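Local coordinates for nonstructural protein 2 (Human rotavirus C, PDB 2GU0) that probably binds single-stranded RNA, hydrolyses nucleoside triphosphates and helps build viral factories as a homooctamer during genome replication and packaging, at residues A[91-94]-A[95-98]. Numbering follows the deposited sequence.
Sequences SMPT and EKFQ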
ATOM      1  N   SER A  91     -26.026  37.350  10.874  1.00 54.22           N
ATOM      2  CA  SER A  91     -25.962  38.732  10.420  1.00 55.22           C
ATOM      3  C   SER A  91     -26.253  39.750  11.496  1.00 55.71           C
ATOM      4  O   SER A  91     -27.044  40.665  11.294  1.00 57.26           O
ATOM      5  CB  SER A  91     -26.928  38.949   9.265  1.00 54.48           C
ATOM      6  OG  SER A  91     -26.464  38.280   8.116  1.00 58.42           O
ATOM      7  N   MET A  92     -25.621  39.592  12.646  1.00 55.88           N
ATOM      8  CA  MET A  92     -25.816  40.532  13.735  1.00 56.66           C
ATOM      9  C   MET A  92     -25.387  41.944  13.291  1.00 57.58           C
ATOM     10  O   MET A  92     -24.375  42.113  12.603  1.00 58.03           O
ATOM     11  CB  MET A  92     -25.010  40.056  14.936  1.00 56.64           C
ATOM     12  CG  MET A  92     -23.711  39.359  14.553  1.00 55.23           C
ATOM     13  SD  MET A  92     -23.235  38.224  15.839  1.00 55.64           S
ATOM     14  CE  MET A  92     -23.001  39.367  17.184  1.00 54.20           C
ATOM     15  N   PRO A  93     -26.165  42.974  13.667  1.00 57.44           N
ATOM     16  CA  PRO A  93     -25.889  44.373  13.316  1.00 56.11           C
ATOM     17  C   PRO A  93     -24.691  45.054  13.998  1.00 55.19           C
ATOM     18  O   PRO A  93     -24.619  45.141  15.229  1.00 52.92           O
ATOM     19  CB  PRO A  93     -27.211  45.067  13.629  1.00 55.87           C
ATOM     20  CG  PRO A  93     -27.727  44.272  14.773  1.00 57.50           C
ATOM     21  CD  PRO A  93     -27.471  42.854  14.338  1.00 57.18           C
ATOM     22  N   THR A  94     -23.773  45.551  13.165  1.00 54.37           N
ATOM     23  CA  THR A  94     -22.561  46.231  13.611  1.00 54.65           C
ATOM     24  C   THR A  94     -22.809  47.179  14.770  1.00 56.97           C
ATOM     25  O   THR A  94     -22.185  47.068  15.819  1.00 57.08           O
ATOM     26  CB  THR A  94     -21.925  47.037  12.460  1.00 53.77           C
ATOM     27  OG1 THR A  94     -21.479  46.148  11.429  1.00 53.04           O
ATOM     28  CG2 THR A  94     -20.748  47.843  12.964  1.00 53.18           C
ATOM     29  N   GLU A  95     -23.722  48.119  14.564  1.00 60.85           N
ATOM     30  CA  GLU A  95     -24.072  49.108  15.582  1.00 63.15           C
ATOM     31  C   GLU A  95     -24.323  48.517  16.968  1.00 62.24           C
ATOM     32  O   GLU A  95     -23.966  49.120  17.981  1.00 61.90           O
ATOM     33  CB  GLU A  95     -25.315  49.889  15.141  1.00 65.87           C
ATOM     34  CG  GLU A  95     -26.402  49.016  14.529  1.00 69.67           C
ATOM     35  CD  GLU A  95     -27.763  49.694  14.508  1.00 73.33           C
ATOM     36  OE1 GLU A  95     -27.823  50.897  14.184  1.00 74.39           O
ATOM     37  OE2 GLU A  95     -28.777  49.019  14.806  1.00 75.32           O
ATOM     38  N   LYS A  96     -24.934  47.339  17.015  1.00 61.27           N
ATOM     39  CA  LYS A  96     -25.239  46.712  18.292  1.00 61.31           C
ATOM     40  C   LYS A  96     -24.225  45.665  18.752  1.00 61.23           C
ATOM     41  O   LYS A  96     -24.439  44.986  19.755  1.00 60.89           O
ATOM     42  CB  LYS A  96     -26.630  46.091  18.236  1.00 62.28           C
ATOM     43  CG  LYS A  96     -27.723  47.072  17.848  1.00 64.15           C
ATOM     44  CD  LYS A  96     -29.095  46.487  18.120  1.00 66.24           C
ATOM     45  CE  LYS A  96     -30.187  47.532  18.016  1.00 67.15           C
ATOM     46  NZ  LYS A  96     -31.462  47.005  18.583  1.00 68.43           N
ATOM     47  N   PHE A  97     -23.120  45.546  18.022  1.00 61.38           N
ATOM     48  CA  PHE A  97     -22.071  44.589  18.357  1.00 60.17           C
ATOM     49  C   PHE A  97     -21.406  44.887  19.699  1.00 59.03           C
ATOM     50  O   PHE A  97     -21.172  46.038  20.046  1.00 59.13           O
ATOM     51  CB  PHE A  97     -21.000  44.578  17.266  1.00 61.26           C
ATOM     52  CG  PHE A  97     -19.813  43.717  17.592  1.00 62.20           C
ATOM     53  CD1 PHE A  97     -19.901  42.333  17.529  1.00 62.98           C
ATOM     54  CD2 PHE A  97     -18.613  44.291  17.991  1.00 62.36           C
ATOM     55  CE1 PHE A  97     -18.814  41.535  17.855  1.00 63.23           C
ATOM     56  CE2 PHE A  97     -17.522  43.502  18.320  1.00 63.28           C
ATOM     57  CZ  PHE A  97     -17.621  42.121  18.252  1.00 63.21           C
ATOM     58  N   GLN A  98     -21.096  43.833  20.443  1.00 58.48           N
ATOM     59  CA  GLN A  98     -20.443  43.964  21.739  1.00 57.01           C
ATOM     60  C   GLN A  98     -19.219  43.055  21.792  1.00 55.19           C
ATOM     61  O   GLN A  98     -19.342  41.834  21.801  1.00 54.67           O
ATOM     62  CB  GLN A  98     -21.412  43.591  22.861  1.00 58.58           C
ATOM     63  CG  GLN A  98     -21.971  44.789  23.628  1.00 61.36           C
ATOM     64  CD  GLN A  98     -22.746  44.375  24.868  1.00 61.76           C
ATOM     65  OE1 GLN A  98     -23.896  43.942  24.778  1.00 61.84           O
ATOM     66  NE2 GLN A  98     -22.110  44.487  26.033  1.00 60.07           N
TER
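A short turn of 3-10 helix, in the loop between helix 74-90 and helix 108-119, brings P93 and T94 against K96 and F97 on the surface of the N-terminal part of the protein. Two successive i to i+3 backbone hydrogen bonds define it: K96 N gives its hydrogen to P93 O at 2.8 Å, and F97 N reaches T94 O at 2.8 Å. The second is the straighter, 160° at the hydrogen against 135° for the first. P93 suits the start of the turn, because its ring nitrogen has no hydrogen to give while its carbonyl can still accept. Its ring lies aslant the first carbons of the K96 side chain, CG 4.1 Å from K96 CB, and the lysine then runs on extended, as fits an exposed residue. T94 ties the turn to the loop joining strands 8-11 and 18-21: its hydroxyl OG1 can bond a backbone carbonyl there, E14 O, and its backbone pairs with D15. The flat apolar ring of F97 suits a place against F10 and W19. M92 has a long unbranched apolar chain that reaches both W19 and F97. The F97 ring is carried on a CG anti to the backbone N (chi1 174°), which places its edge near M92, whose methyl CE lies close to the ring plane, 4.3 Å from CD1.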